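Local structure of mannan endo-1,4-beta-mannosidase (Mytilus edulis, 2C0H) at residues S49-M54 against I105-T110; A95-A100 against N147-E152. The protein hydrolyses internal beta-1,4-mannosidic linkages in the backbones of mannans, acting on mannotetraose and longer oligosaccharides but leaving mannobiose and mannotriose uncut. The protein carries 3 engineered substitutions. All coordinates share one frame; numbering follows the deposited sequence.

Overall arrangement
After the N-terminal strands comes helix 40-56, then strand 61-68, helix 89-102, strand 106-113 and helix 131-149, which together make up part of the TIM barrel. Interaction 1 closes a loop of 50 residues by bringing 49-54 against 105-110, and interaction 2 closes one of 46 by bringing 95-100 against 147-152. The two loops cross, since 95-100 falls before 105-110 and 147-152 after it. Helix 89-102 therefore joins both contacts: A100 O probably accepts a hydrogen bond from I105 N (3.1 Å), and L51 and I107 pack on Y96 and A100. Helices 40-56, 89-102 and 131-149 and strand 106-113 are thereby tied together, with contact centres about 12 Å apart.

Interaction 1: residues S49-M54 against I105-T110; sequences STLSDM and ILIFFT. Unlike the reference sequence in segment 49-54: M54 (reference Ile).
L51 reaches across to I105 from the inner side of helix 40-56 and makes most of the helix's share of this contact. Its CG lies beside the backbone N (chi1 -66°), and from there one branch, CD2, runs down onto the isoleucine. CD2 settles against both arms of I105, 3.8 Å from CD1 and 3.9 Å from CG2, the two side chains slanting past each other. The same methyl makes a looser approach to I107, with L51 CD2 and I107 CD1 4.5 Å apart. The other branch of L51 turns to helix 89-102, where it joins A99. Even the backbone takes part, because L51 O lies 3.5 Å from I105 CD1.

This is the layering of a TIM barrel: an outer helix lies over the parallel strands, here with its last turns near the start of strand 106-113, the end of the barrel away from the catalytic face. I107 points outward into the layer between barrel and helices, touching L97, while its CG2 sits 3.8 Å above the centre of one face of the F109 ring. W65, a probable substrate-binding residue, lies about 10 Å from the I107 side chain.

One residue before the second touching position, D53 leads off to the neighbouring helix 330-339, where OD2 accepts a hydrogen bond from W330 NE1. M54, an isoleucine in the reference sequence, then turns back toward the strand. Its CB packs on I105 CD1 at 3.9 Å, one helical turn on from L51, and the side chain also packs on V62 and W330. I105 can serve both turns because its CG1 arm is extended (chi2 173°), carrying CD1 out to the helix.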
# COMPACT_ATOMS: atom_id res chain seq x y z
N SER A 49 16.48 -14.26 -0.39
CA SER A 49 17.29 -13.99 0.80
C SER A 49 16.56 -13.04 1.75
O SER A 49 16.69 -13.15 2.96
CB SER A 49 18.68 -13.46 0.42
OG SER A 49 18.62 -12.20 -0.19
N THR A 50 15.79 -12.09 1.19
CA THR A 50 15.00 -11.16 2.01
C THR A 50 13.95 -11.93 2.80
O THR A 50 13.75 -11.67 3.99
CB THR A 50 14.34 -10.05 1.15
OG1 THR A 50 15.35 -9.24 0.53
CG2 THR A 50 13.45 -9.16 1.97
N LEU A 51 13.26 -12.86 2.14
CA LEU A 51 12.28 -13.71 2.82
C LEU A 51 12.90 -14.54 3.95
O LEU A 51 12.30 -14.68 5.01
CB LEU A 51 11.60 -14.65 1.83
CG LEU A 51 10.71 -14.04 0.75
CD1 LEU A 51 10.33 -15.14 -0.24
CD2 LEU A 51 9.47 -13.39 1.36
N SER A 52 14.08 -15.11 3.69
CA SER A 52 14.77 -15.93 4.69
C SER A 52 15.12 -15.10 5.92
O SER A 52 14.86 -15.53 7.06
CB SER A 52 16.05 -16.53 4.10
OG SER A 52 16.73 -17.31 5.07
N ASP A 53 15.72 -13.93 5.69
CA ASP A 53 16.08 -12.97 6.75
C ASP A 53 14.85 -12.63 7.60
O ASP A 53 14.90 -12.64 8.83
CB ASP A 53 16.62 -11.65 6.17
CG ASP A 53 18.03 -11.77 5.60
OD1 ASP A 53 18.66 -12.84 5.71
OD2 ASP A 53 18.51 -10.75 5.03
N MET A 54 13.75 -12.31 6.93
CA MET A 54 12.55 -11.89 7.63
C MET A 54 11.94 -12.99 8.46
O MET A 54 11.59 -12.76 9.61
CB MET A 54 11.54 -11.29 6.67
CG MET A 54 11.98 -9.94 6.18
SD MET A 54 10.80 -9.23 5.04
CE MET A 54 9.30 -9.38 6.03
N ILE A 105 5.25 -15.98 4.80
CA ILE A 105 5.18 -14.52 4.64
C ILE A 105 4.08 -14.15 3.64
O ILE A 105 3.95 -14.81 2.62
CB ILE A 105 6.56 -13.99 4.20
CG1 ILE A 105 7.51 -14.07 5.41
CG2 ILE A 105 6.45 -12.59 3.68
CD1 ILE A 105 8.95 -13.74 5.08
N LEU A 106 3.29 -13.13 3.99
CA LEU A 106 2.26 -12.57 3.12
C LEU A 106 2.81 -11.43 2.27
O LEU A 106 3.49 -10.53 2.78
CB LEU A 106 1.10 -12.03 3.95
CG LEU A 106 0.27 -13.04 4.73
CD1 LEU A 106 -0.63 -12.30 5.71
CD2 LEU A 106 -0.58 -13.93 3.79
N ILE A 107 2.44 -11.42 0.99
CA ILE A 107 2.88 -10.39 0.07
C ILE A 107 1.76 -9.39 -0.26
O ILE A 107 0.63 -9.79 -0.57
CB ILE A 107 3.41 -11.04 -1.26
CG1 ILE A 107 4.50 -12.08 -0.99
CG2 ILE A 107 3.87 -10.01 -2.26
CD1 ILE A 107 5.69 -11.58 -0.19
N PHE A 108 2.10 -8.11 -0.24
CA PHE A 108 1.21 -7.04 -0.69
C PHE A 108 1.82 -6.38 -1.92
O PHE A 108 2.91 -5.82 -1.84
CB PHE A 108 0.97 -6.04 0.44
CG PHE A 108 0.21 -6.63 1.58
CD1 PHE A 108 -1.17 -6.50 1.64
CD2 PHE A 108 0.86 -7.37 2.55
CE1 PHE A 108 -1.88 -7.09 2.67
CE2 PHE A 108 0.14 -7.97 3.58
CZ PHE A 108 -1.22 -7.79 3.65
N PHE A 109 1.14 -6.46 -3.06
CA PHE A 109 1.61 -5.86 -4.30
C PHE A 109 1.05 -4.43 -4.47
O PHE A 109 -0.16 -4.19 -4.36
CB PHE A 109 1.18 -6.70 -5.51
CG PHE A 109 1.89 -8.02 -5.65
CD1 PHE A 109 3.20 -8.07 -6.11
CD2 PHE A 109 1.24 -9.21 -5.42
CE1 PHE A 109 3.86 -9.28 -6.29
CE2 PHE A 109 1.89 -10.43 -5.59
CZ PHE A 109 3.20 -10.46 -6.03
N THR A 110 1.93 -3.46 -4.73
CA THR A 110 1.53 -2.07 -4.97
C THR A 110 1.52 -1.79 -6.47
O THR A 110 2.55 -1.92 -7.14
CB THR A 110 2.48 -1.07 -4.27
OG1 THR A 110 2.55 -1.39 -2.89
CG2 THR A 110 2.00 0.33 -4.40

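Interaction 2: residues A95-A100 against N147-E152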
# COMPACT_ATOMS: atom_id res chain seq x y z
N ALA A 95 5.50 -17.66 -8.77
CA ALA A 95 6.74 -18.27 -8.27
C ALA A 95 7.18 -17.57 -6.99
O ALA A 95 7.62 -18.22 -6.05
CB ALA A 95 7.84 -18.21 -9.30
N TYR A 96 7.07 -16.24 -6.98
CA TYR A 96 7.41 -15.45 -5.79
C TYR A 96 6.48 -15.79 -4.64
O TYR A 96 6.91 -15.97 -3.51
CB TYR A 96 7.38 -13.94 -6.09
CG TYR A 96 7.74 -13.03 -4.92
CD1 TYR A 96 8.87 -13.29 -4.14
CD2 TYR A 96 6.99 -11.90 -4.62
CE1 TYR A 96 9.20 -12.45 -3.08
CE2 TYR A 96 7.33 -11.07 -3.57
CZ TYR A 96 8.43 -11.34 -2.79
OH TYR A 96 8.76 -10.49 -1.74
N LEU A 97 5.18 -15.87 -4.93
CA LEU A 97 4.22 -16.25 -3.90
C LEU A 97 4.51 -17.65 -3.31
O LEU A 97 4.33 -17.84 -2.11
CB LEU A 97 2.78 -16.13 -4.43
CG LEU A 97 2.29 -14.70 -4.65
CD1 LEU A 97 1.02 -14.73 -5.52
CD2 LEU A 97 2.02 -13.95 -3.34
N HIS A 98 4.96 -18.60 -4.13
CA HIS A 98 5.30 -19.95 -3.64
C HIS A 98 6.52 -19.88 -2.74
O HIS A 98 6.55 -20.55 -1.72
CB HIS A 98 5.57 -20.93 -4.77
CG HIS A 98 4.35 -21.34 -5.53
ND1 HIS A 98 3.06 -21.12 -5.09
CD2 HIS A 98 4.23 -21.98 -6.72
CE1 HIS A 98 2.20 -21.60 -5.97
NE2 HIS A 98 2.89 -22.12 -6.97
N ALA A 99 7.51 -19.07 -3.10
CA ALA A 99 8.67 -18.84 -2.22
C ALA A 99 8.28 -18.22 -0.88
O ALA A 99 8.76 -18.64 0.18
CB ALA A 99 9.70 -17.97 -2.94
N ALA A 100 7.40 -17.23 -0.91
CA ALA A 100 6.92 -16.57 0.30
C ALA A 100 6.17 -17.57 1.20
O ALA A 100 6.37 -17.59 2.41
CB ALA A 100 6.02 -15.38 -0.05
N ASN A 147 -7.76 -12.38 -10.48
CA ASN A 147 -8.47 -13.66 -10.54
C ASN A 147 -7.52 -14.86 -10.51
O ASN A 147 -7.77 -15.86 -9.84
CB ASN A 147 -9.33 -13.69 -11.81
CG ASN A 147 -10.38 -14.78 -11.77
OD1 ASN A 147 -11.18 -14.84 -10.84
ND2 ASN A 147 -10.36 -15.64 -12.77
N ALA A 148 -6.40 -14.75 -11.21
CA ALA A 148 -5.44 -15.84 -11.33
C ALA A 148 -4.74 -16.16 -10.00
O ALA A 148 -4.40 -17.30 -9.73
CB ALA A 148 -4.40 -15.53 -12.39
N LEU A 149 -4.49 -15.12 -9.20
CA LEU A 149 -3.69 -15.26 -7.97
C LEU A 149 -4.48 -15.38 -6.66
O LEU A 149 -3.89 -15.58 -5.59
CB LEU A 149 -2.74 -14.06 -7.86
CG LEU A 149 -1.76 -13.97 -9.02
CD1 LEU A 149 -0.98 -12.68 -8.95
CD2 LEU A 149 -0.81 -15.16 -9.05
N LYS A 150 -5.80 -15.30 -6.73
CA LYS A 150 -6.62 -15.24 -5.52
C LYS A 150 -6.57 -16.46 -4.60
O LYS A 150 -6.88 -16.35 -3.42
CB LYS A 150 -8.07 -14.93 -5.86
CG LYS A 150 -8.76 -15.98 -6.66
CD LYS A 150 -10.13 -15.49 -7.03
CE LYS A 150 -10.80 -16.47 -7.93
NZ LYS A 150 -12.16 -15.99 -8.31
N ASN A 151 -6.18 -17.63 -5.11
CA ASN A 151 -6.11 -18.83 -4.27
C ASN A 151 -4.71 -19.10 -3.73
O ASN A 151 -4.47 -20.13 -3.09
CB ASN A 151 -6.65 -20.05 -5.03
CG ASN A 151 -8.13 -19.91 -5.39
OD1 ASN A 151 -8.95 -19.46 -4.58
ND2 ASN A 151 -8.48 -20.30 -6.62
N GLU A 152 -3.77 -18.18 -3.98
CA GLU A 152 -2.43 -18.33 -3.44
C GLU A 152 -2.42 -17.94 -1.98
O GLU A 152 -2.79 -16.82 -1.64
CB GLU A 152 -1.43 -17.48 -4.22
CG GLU A 152 -1.15 -18.00 -5.62
CD GLU A 152 -0.45 -19.36 -5.60
OE1 GLU A 152 0.20 -19.70 -4.58
OE2 GLU A 152 -0.56 -20.11 -6.60
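E152 faces L97 and H98 where two neighbouring outer helices of the TIM barrel, 89-102 and 131-149, pack side by side, and it does so from the loop that leads into strand 155-162. Starting at its root, CB lies 3.9 Å from L97 CD1, and CG rests on the same methyl, so the aliphatic part of the glutamate finishes an apolar patch. L149 adds to that patch, its CD2 reaching L97 CD1 at 4.0 Å. Beyond CG the chain bends (chi2 -65°) and swings the carboxylate away from the leucines to the imidazole of H98. CD approaches H98 CE1 at 3.5 Å. OE1 sits at the edge of the ring, close to its plane, 3.1 Å from CE1, and the carboxylate is turned 57° from the ring. OE2 also comes near CE1, but its strong partner is R94, whose NH1 forms a salt bridge with it from the preceding turn of helix 89-102; R94 NH2 meanwhile donates to A148 O. The glutamate is presented to helix 89-102 by a type I beta turn from L149 to E152, closed by E152 N donating to L149 O at 3.1 Å.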